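Side-chain contact in Z-ring associated protein G (Haemophilus ducreyi, PDB 6UN9), which is probably involved in cell division, cell envelope biogenesis and cell shape maintenance, its tetrameric coiled coil likely linking the Z-ring to septal peptidoglycan synthesis: residues Q66-L71 and S75-F80. The protein carries 2 engineered substitutions. Residues are numbered along the deposited sequence; the frame is centred on the assembly and turned at random.
Sequences QNSEQL and SNQVEF
Q77 presents its amide to S68 of segment 66-71, which lies on helix 42-69, and both polar atoms of the amide, OE1 and NE2, are engaged. The S68 hydroxyl OG donates to Q77 OE1 at 2.6 Å. Its approach, 119° at the carbonyl oxygen and tilted 31° from the carbonyl plane, is angled rather than head-on. S68 carries OG anti to the backbone N (chi1 -179°), on the side where Q77 OE1 lies. Through its NH2, the same amide also gives a weak, bent bond to the backbone carbonyl of S68, with Q77 NE2 3.4 Å from S68 O. A bend at chi2 in the Q77 chain helps place its amide beside S68.

E69 adds van der Waals contact: its CG lies 3.7 Å from Q77 NE2 and 4.1 Å from Q77 CG, and the two side chains cross at a slant. F80 CD2 approaches S68 OG at 4.1 Å, a contact oblique to the ring. F43 of the second subunit packs on both S68 and F80, joining this fold-back to the tetramer. One amide thus pairs with both the hydroxyl and the carbonyl of S68, a polar link between 75-80 and the helix it folds back along; since the NE2 bond is weak, the link probably rests mainly on the hydroxyl.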
# COMPACT_ATOMS: atom_id res chain seq x y z
N GLN A 66 -17.93 -6.44 3.94
CA GLN A 66 -18.94 -7.18 4.68
C GLN A 66 -19.27 -6.52 6.02
O GLN A 66 -20.44 -6.21 6.27
CB GLN A 66 -18.50 -8.64 4.86
CG GLN A 66 -17.05 -8.87 5.24
CD GLN A 66 -16.41 -10.08 4.50
OE1 GLN A 66 -16.97 -10.60 3.54
NE2 GLN A 66 -15.23 -10.50 4.96
N ASN A 67 -18.27 -6.23 6.86
CA ASN A 67 -18.54 -5.57 8.15
C ASN A 67 -19.29 -4.24 8.02
O ASN A 67 -19.72 -3.69 9.04
CB ASN A 67 -17.27 -5.32 8.95
CG ASN A 67 -16.80 -6.55 9.68
OD1 ASN A 67 -16.24 -6.46 10.78
ND2 ASN A 67 -17.03 -7.71 9.08
N SER A 68 -19.45 -3.70 6.82
CA SER A 68 -20.30 -2.52 6.72
C SER A 68 -21.73 -2.89 6.37
O SER A 68 -22.69 -2.31 6.91
CB SER A 68 -19.74 -1.54 5.69
OG SER A 68 -20.55 -0.38 5.61
N GLU A 69 -21.91 -3.86 5.49
CA GLU A 69 -23.25 -4.37 5.23
C GLU A 69 -23.71 -5.36 6.30
O GLU A 69 -24.84 -5.83 6.24
CB GLU A 69 -23.33 -5.02 3.85
CG GLU A 69 -24.44 -4.46 2.96
CD GLU A 69 -25.60 -5.44 2.75
OE1 GLU A 69 -25.98 -6.16 3.71
OE2 GLU A 69 -26.12 -5.50 1.62
N GLN A 70 -22.86 -5.67 7.28
CA GLN A 70 -23.23 -6.62 8.32
C GLN A 70 -23.35 -6.01 9.71
O GLN A 70 -23.75 -6.72 10.64
CB GLN A 70 -22.24 -7.79 8.38
CG GLN A 70 -22.38 -8.74 7.21
CD GLN A 70 -22.14 -10.19 7.60
OE1 GLN A 70 -21.53 -10.48 8.63
NE2 GLN A 70 -22.62 -11.11 6.76
N LEU A 71 -23.00 -4.74 9.89
CA LEU A 71 -23.24 -4.06 11.15
C LEU A 71 -24.19 -2.89 10.99
O LEU A 71 -24.54 -2.25 11.99
CB LEU A 71 -21.92 -3.59 11.79
CG LEU A 71 -21.07 -4.62 12.57
CD1 LEU A 71 -20.73 -5.79 11.72
CD2 LEU A 71 -19.80 -4.02 13.13
N SER A 75 -29.23 0.38 7.27
CA SER A 75 -28.51 1.50 6.67
C SER A 75 -28.19 1.23 5.19
O SER A 75 -28.23 0.10 4.70
CB SER A 75 -27.20 1.77 7.42
OG SER A 75 -27.44 2.34 8.70
N ASN A 76 -27.87 2.31 4.49
CA ASN A 76 -27.49 2.25 3.09
C ASN A 76 -25.99 1.98 2.94
O ASN A 76 -25.21 2.06 3.90
CB ASN A 76 -27.89 3.55 2.38
CG ASN A 76 -28.72 4.46 3.28
OD1 ASN A 76 -28.51 4.52 4.50
ND2 ASN A 76 -29.67 5.19 2.68
N GLN A 77 -25.59 1.67 1.72
CA GLN A 77 -24.22 1.26 1.45
C GLN A 77 -23.62 2.16 0.39
O GLN A 77 -24.27 2.48 -0.61
CB GLN A 77 -24.14 -0.20 1.01
CG GLN A 77 -22.95 -0.92 1.58
CD GLN A 77 -22.71 -0.55 3.03
OE1 GLN A 77 -21.73 0.12 3.35
NE2 GLN A 77 -23.62 -0.97 3.91
N VAL A 78 -22.37 2.57 0.61
CA VAL A 78 -21.64 3.40 -0.34
C VAL A 78 -20.73 2.45 -1.12
O VAL A 78 -19.63 2.13 -0.69
CB VAL A 78 -20.88 4.53 0.35
CG1 VAL A 78 -21.76 5.77 0.46
CG2 VAL A 78 -20.41 4.08 1.74
N GLU A 79 -21.22 1.98 -2.27
CA GLU A 79 -20.45 1.21 -3.24
C GLU A 79 -20.01 -0.18 -2.75
O GLU A 79 -19.97 -1.12 -3.56
CB GLU A 79 -19.23 2.03 -3.69
CG GLU A 79 -17.88 1.33 -3.61
CD GLU A 79 -17.13 1.62 -2.31
OE1 GLU A 79 -16.55 0.67 -1.73
OE2 GLU A 79 -17.11 2.79 -1.88
N PHE A 80 -19.70 -0.31 -1.46
CA PHE A 80 -19.05 -1.51 -0.88
C PHE A 80 -19.62 -2.86 -1.37
O PHE A 80 -20.83 -2.99 -1.61
CB PHE A 80 -19.12 -1.47 0.66
CG PHE A 80 -17.97 -0.76 1.35
CD1 PHE A 80 -16.65 -1.08 1.07
CD2 PHE A 80 -18.21 0.22 2.31
CE1 PHE A 80 -15.59 -0.43 1.73
CE2 PHE A 80 -17.17 0.87 2.97
CZ PHE A 80 -15.85 0.55 2.68